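Local coordinates for GTP cyclohydrolase 1 type 2 homolog (Escherichia coli, Escherichia coli O157:H7, PDB 1NMP), which probably helps protect the cell from radiation damage, perhaps by degrading damaged nucleotides, and forms a ring-shaped hexamer of metal-binding subunits, at residues L14-I19 / H97-A102; E123-V128 / Q176-S181. All blocks are in the same frame, centred on the assembly; numbering follows the deposited sequence.

Interaction 1 of 2, residues L14-I19 / H97-A102. With MG (magnesium ion), chain H.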
loop_
_atom_site.group_PDB
_atom_site.type_symbol
_atom_site.label_atom_id
_atom_site.label_comp_id
_atom_site.label_asym_id
_atom_site.label_seq_id
_atom_site.Cartn_x
_atom_site.Cartn_y
_atom_site.Cartn_z
ATOM N N LEU A 14 -29.367 41.038 12.700
ATOM C CA LEU A 14 -28.122 41.060 11.922
ATOM C C LEU A 14 -27.906 42.342 11.089
ATOM O O LEU A 14 -27.026 42.365 10.211
ATOM C CB LEU A 14 -28.081 39.827 10.995
ATOM C CG LEU A 14 -27.847 38.432 11.612
ATOM C CD1 LEU A 14 -27.920 37.363 10.511
ATOM C CD2 LEU A 14 -26.416 38.391 12.161
ATOM N N ASN A 15 -28.661 43.417 11.396
ATOM C CA ASN A 15 -28.589 44.696 10.631
ATOM C C ASN A 15 -28.352 44.390 9.146
ATOM O O ASN A 15 -27.462 44.972 8.471
ATOM C CB ASN A 15 -27.490 45.559 11.248
ATOM C CG ASN A 15 -27.535 45.478 12.807
ATOM O OD1 ASN A 15 -28.563 45.862 13.437
ATOM N ND2 ASN A 15 -26.447 44.940 13.437
ATOM N N SER A 16 -29.187 43.485 8.626
ATOM C CA SER A 16 -29.007 42.988 7.257
ATOM C C SER A 16 -29.274 43.976 6.164
ATOM O O SER A 16 -28.642 43.927 5.082
ATOM C CB SER A 16 -29.891 41.752 7.012
ATOM O OG SER A 16 -29.559 41.137 5.777
ATOM N N ALA A 17 -30.243 44.846 6.426
ATOM C CA ALA A 17 -30.669 45.862 5.441
ATOM C C ALA A 17 -29.480 46.669 4.948
ATOM O O ALA A 17 -29.229 46.815 3.745
ATOM C CB ALA A 17 -31.706 46.804 6.113
ATOM N N ALA A 18 -28.747 47.190 5.914
ATOM C CA ALA A 18 -27.578 47.993 5.614
ATOM C C ALA A 18 -26.369 47.215 5.128
ATOM O O ALA A 18 -25.254 47.642 5.410
ATOM C CB ALA A 18 -27.160 48.825 6.843
ATOM N N ILE A 19 -26.528 46.086 4.436
ATOM C CA ILE A 19 -25.293 45.409 3.928
ATOM C C ILE A 19 -25.361 44.926 2.471
ATOM O O ILE A 19 -26.193 44.061 2.155
ATOM C CB ILE A 19 -24.906 44.227 4.840
ATOM C CG1 ILE A 19 -24.595 44.762 6.235
ATOM C CG2 ILE A 19 -23.635 43.519 4.319
ATOM C CD1 ILE A 19 -24.064 43.663 7.216
ATOM N N HIS A 97 -25.696 35.859 4.182
ATOM C CA HIS A 97 -24.299 35.764 3.821
ATOM C C HIS A 97 -23.459 36.762 4.596
ATOM O O HIS A 97 -23.238 36.537 5.801
ATOM C CB HIS A 97 -24.143 35.950 2.281
ATOM C CG HIS A 97 -22.759 35.682 1.771
ATOM N ND1 HIS A 97 -22.167 36.458 0.798
ATOM C CD2 HIS A 97 -21.818 34.780 2.157
ATOM C CE1 HIS A 97 -20.911 36.063 0.618
ATOM N NE2 HIS A 97 -20.675 35.049 1.434
ATOM N N LEU A 98 -23.010 37.874 3.996
ATOM C CA LEU A 98 -22.156 38.814 4.752
ATOM C C LEU A 98 -22.683 39.306 6.128
ATOM O O LEU A 98 -21.868 39.559 7.094
ATOM C CB LEU A 98 -21.778 40.022 3.891
ATOM C CG LEU A 98 -21.178 39.695 2.538
ATOM C CD1 LEU A 98 -20.799 41.061 1.911
ATOM C CD2 LEU A 98 -19.963 38.784 2.667
ATOM N N PRO A 99 -24.015 39.496 6.261
ATOM C CA PRO A 99 -24.450 39.945 7.586
ATOM C C PRO A 99 -24.137 38.857 8.637
ATOM O O PRO A 99 -23.865 39.174 9.837
ATOM C CB PRO A 99 -25.950 40.149 7.403
ATOM C CG PRO A 99 -26.036 40.630 5.962
ATOM C CD PRO A 99 -25.086 39.700 5.262
ATOM N N LEU A 100 -24.187 37.573 8.237
ATOM C CA LEU A 100 -23.868 36.541 9.235
ATOM C C LEU A 100 -22.317 36.379 9.342
ATOM O O LEU A 100 -21.778 35.627 10.218
ATOM C CB LEU A 100 -24.555 35.224 8.887
ATOM C CG LEU A 100 -24.383 34.088 9.896
ATOM C CD1 LEU A 100 -24.886 34.576 11.245
ATOM C CD2 LEU A 100 -25.253 32.891 9.408
ATOM N N ASP A 101 -21.571 37.058 8.465
ATOM C CA ASP A 101 -20.095 36.965 8.602
ATOM C C ASP A 101 -19.653 37.991 9.638
ATOM O O ASP A 101 -18.820 37.703 10.481
ATOM C CB ASP A 101 -19.331 37.275 7.262
ATOM C CG ASP A 101 -18.983 36.002 6.422
ATOM O OD1 ASP A 101 -19.175 36.040 5.177
ATOM O OD2 ASP A 101 -18.510 34.965 6.996
ATOM N N ALA A 102 -20.273 39.170 9.614
ATOM C CA ALA A 102 -19.821 40.282 10.413
ATOM C C ALA A 102 -20.434 40.596 11.741
ATOM O O ALA A 102 -19.809 41.287 12.518
ATOM C CB ALA A 102 -19.827 41.576 9.535
HETATM MG MG MG H . -18.624 34.045 4.678
HETATM O O HOH W 1 -24.266 41.682 10.646
#
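Leu14 and Ile19 bracket Pro99 with similar first torsions: Leu14 CG (chi1 -72°) and Ile19 CG1 (chi1 -62°) each lie beside the backbone N, anti to the carbonyl carbon. For Ile19 this brings CD1 onto the proline, whereas Leu14 meets the ring with CB and sends its methyls to Pro99 O and Leu100. Ile19 runs past the pyrrolidine ring in the opposite sense, with CD1 3.8 Å from Pro99 CG, while its CG2 branch meets Leu98 CB at 4.0 Å. Leu14 CD2 lies 3.5 Å from Pro99 O, and CD1 reaches Leu100 CD1 at 4.2 Å. Ser16 sets OG 3.6 Å from Pro99 CG. The direct contacts are van der Waals ones, mostly between aliphatic groups, and the polar link is indirect: one water donates to Leu14 O at 2.9 Å and to Pro99 O at 2.7 Å. Helix 3-13 ends in a Schellman motif with Asn15 at positive phi, and a type I turn from Ser16 to Ile19 follows, so that residues at both ends of the turn face Pro99. Beyond the packed face, Asp101 grips a magnesium ion through both carboxylate oxygens, OD1 at 2.1 Å and the longer OD2; His63 and Glu219 bind the same ion, and Asn108 hydrogen-bonds OD2. The short helix 98-102 thus packs on the loop with Pro99 and carries a metal ligand, Asp101, at a site consistent with the divalent-metal site of the NIF3 family.

Interaction 2 of 2, residues E123-V128 / Q176-S181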
loop_
_atom_site.group_PDB
_atom_site.type_symbol
_atom_site.label_atom_id
_atom_site.label_comp_id
_atom_site.label_asym_id
_atom_site.label_seq_id
_atom_site.Cartn_x
_atom_site.Cartn_y
_atom_site.Cartn_z
ATOM N N GLU A 123 -10.807 46.565 13.471
ATOM C CA GLU A 123 -11.206 45.986 12.206
ATOM C C GLU A 123 -10.332 46.694 11.218
ATOM O O GLU A 123 -10.157 47.924 11.309
ATOM C CB GLU A 123 -12.670 46.282 11.964
ATOM C CG GLU A 123 -13.069 46.390 10.530
ATOM C CD GLU A 123 -14.628 46.488 10.344
ATOM O OE1 GLU A 123 -15.421 45.645 10.886
ATOM O OE2 GLU A 123 -15.068 47.427 9.658
ATOM N N ILE A 124 -9.710 45.928 10.317
ATOM C CA ILE A 124 -8.815 46.523 9.324
ATOM C C ILE A 124 -9.714 47.051 8.216
ATOM O O ILE A 124 -9.585 48.218 7.789
ATOM C CB ILE A 124 -7.843 45.454 8.770
ATOM C CG1 ILE A 124 -7.066 44.799 9.935
ATOM C CG2 ILE A 124 -6.962 46.096 7.763
ATOM C CD1 ILE A 124 -5.790 43.953 9.545
ATOM N N GLU A 125 -10.616 46.183 7.762
ATOM C CA GLU A 125 -11.583 46.470 6.692
ATOM C C GLU A 125 -12.855 45.791 7.152
ATOM O O GLU A 125 -12.816 44.878 7.943
ATOM C CB GLU A 125 -11.186 45.801 5.386
ATOM C CG GLU A 125 -10.216 46.585 4.601
ATOM C CD GLU A 125 -9.858 45.845 3.312
ATOM O OE1 GLU A 125 -10.675 45.843 2.348
ATOM O OE2 GLU A 125 -8.771 45.243 3.275
ATOM N N PRO A 126 -13.991 46.203 6.635
ATOM C CA PRO A 126 -15.285 45.633 7.012
ATOM C C PRO A 126 -15.420 44.074 7.314
ATOM O O PRO A 126 -16.076 43.636 8.334
ATOM C CB PRO A 126 -16.186 46.160 5.901
ATOM C CG PRO A 126 -15.645 47.643 5.728
ATOM C CD PRO A 126 -14.133 47.354 5.704
ATOM N N LEU A 127 -14.804 43.224 6.514
ATOM C CA LEU A 127 -14.923 41.815 6.830
ATOM C C LEU A 127 -13.648 41.296 7.435
ATOM O O LEU A 127 -13.460 40.068 7.574
ATOM C CB LEU A 127 -15.176 41.019 5.549
ATOM C CG LEU A 127 -16.510 41.387 4.951
ATOM C CD1 LEU A 127 -16.537 40.981 3.440
ATOM C CD2 LEU A 127 -17.618 40.627 5.799
ATOM N N VAL A 128 -12.737 42.189 7.760
ATOM C CA VAL A 128 -11.508 41.682 8.304
ATOM C C VAL A 128 -11.039 42.276 9.609
ATOM O O VAL A 128 -10.306 43.281 9.634
ATOM C CB VAL A 128 -10.295 41.599 7.162
ATOM C CG1 VAL A 128 -10.694 42.248 5.852
ATOM C CG2 VAL A 128 -8.969 42.120 7.663
ATOM N N GLN A 176 -9.074 34.986 1.239
ATOM C CA GLN A 176 -7.613 34.961 0.973
ATOM C C GLN A 176 -7.144 36.245 0.343
ATOM O O GLN A 176 -5.944 36.600 0.510
ATOM C CB GLN A 176 -7.151 33.891 -0.027
ATOM C CG GLN A 176 -7.913 32.586 -0.207
ATOM C CD GLN A 176 -9.210 32.665 -0.996
ATOM O OE1 GLN A 176 -10.212 33.044 -0.414
ATOM N NE2 GLN A 176 -9.205 32.261 -2.319
ATOM N N SER A 177 -8.045 36.907 -0.403
ATOM C CA SER A 177 -7.704 38.133 -1.125
ATOM C C SER A 177 -7.453 39.298 -0.148
ATOM O O SER A 177 -6.867 40.347 -0.535
ATOM C CB SER A 177 -8.826 38.479 -2.140
ATOM O OG SER A 177 -10.032 38.938 -1.447
ATOM N N PHE A 178 -7.842 39.125 1.128
ATOM C CA PHE A 178 -7.556 40.189 2.094
ATOM C C PHE A 178 -6.140 40.100 2.681
ATOM O O PHE A 178 -5.755 40.955 3.480
ATOM C CB PHE A 178 -8.537 40.117 3.215
ATOM C CG PHE A 178 -9.913 40.528 2.820
ATOM C CD1 PHE A 178 -10.148 41.819 2.352
ATOM C CD2 PHE A 178 -10.987 39.640 2.938
ATOM C CE1 PHE A 178 -11.471 42.227 2.001
ATOM C CE2 PHE A 178 -12.284 40.012 2.604
ATOM C CZ PHE A 178 -12.541 41.321 2.128
ATOM N N ILE A 179 -5.347 39.114 2.304
ATOM C CA ILE A 179 -3.996 39.014 2.909
ATOM C C ILE A 179 -3.068 40.224 2.782
ATOM O O ILE A 179 -2.372 40.576 3.771
ATOM C CB ILE A 179 -3.223 37.706 2.477
ATOM C CG1 ILE A 179 -1.958 37.543 3.334
ATOM C CG2 ILE A 179 -2.852 37.736 1.000
ATOM C CD1 ILE A 179 -1.389 36.117 3.378
ATOM N N ASP A 180 -3.018 40.882 1.619
ATOM C CA ASP A 180 -2.113 42.051 1.507
ATOM C C ASP A 180 -2.597 43.217 2.373
ATOM O O ASP A 180 -1.822 43.926 3.004
ATOM C CB ASP A 180 -2.010 42.506 0.045
ATOM C CG ASP A 180 -1.123 41.546 -0.798
ATOM O OD1 ASP A 180 -0.610 40.498 -0.266
ATOM O OD2 ASP A 180 -0.943 41.861 -1.997
ATOM N N SER A 181 -3.892 43.429 2.378
ATOM C CA SER A 181 -4.418 44.468 3.222
ATOM C C SER A 181 -4.021 44.208 4.739
ATOM O O SER A 181 -3.668 45.167 5.530
ATOM C CB SER A 181 -5.957 44.483 3.028
ATOM O OG SER A 181 -6.571 44.738 4.289
#
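A surface contact between a turn and the start of a helix, interaction 2 joins the connection between strands 118-123 and 128-137 to the N-terminal part of helix 179-185, and it combines one ring seated on aliphatic groups with one carboxylate-hydroxyl bond. Phe178 supplies the ring. Val128 CG1 sits over one face in a CH-pi contact, 3.7 Å from the ring centroid and 17° off the normal, displaced a little toward the rim. Leu127 CD1 comes to the same ring obliquely, 4.2 Å from Phe178 CZ. At the ring edge, near its plane, Glu125 OE1 lies 3.7 Å from Phe178 CE1, with the carboxylate turned 82° from the ring.

The turn presents these groups together because 118-123 and 128-137 are antiparallel neighbours linked by a type I turn from Glu125 to Val128, with a classic beta bulge in which Ile124 and Glu125 both face Val128. Val128 N closes the turn on Glu125 O at 2.7 Å.

Glu125 is extended beyond CG (chi2 180°), which carries its carboxylate across to the helix, where Ser181 OG donates to Glu125 OE2. The modelled separation of 2.5 Å is shorter than usual for such a bond, and its exact length is doubtful at 2.2 Å resolution. Ile124 CG2 adds an aliphatic touch beside that bond, 3.8 Å from Ser181 OG. Elsewhere Phe178 rests on Phe190 of strand 189-192, while Asp180 packs on Met78 of a second subunit.

Interaction 1 is buried and meets through aliphatic groups and a bridging water, whereas interaction 2 is at the surface and adds an aromatic face and a short carboxylate-hydroxyl bond. They share no helix or strand. The first sets the loop after helix 3-13 against helix 98-102, and the second sets the turn between two strands of the six-stranded sheet against helix 179-185. Their centres are about 17 Å apart, yet they touch near the magnesium site, where Leu127 CD2 lies 4.0 Å from Asp101 CB and Leu127 CD1 packs on Leu98 CD2.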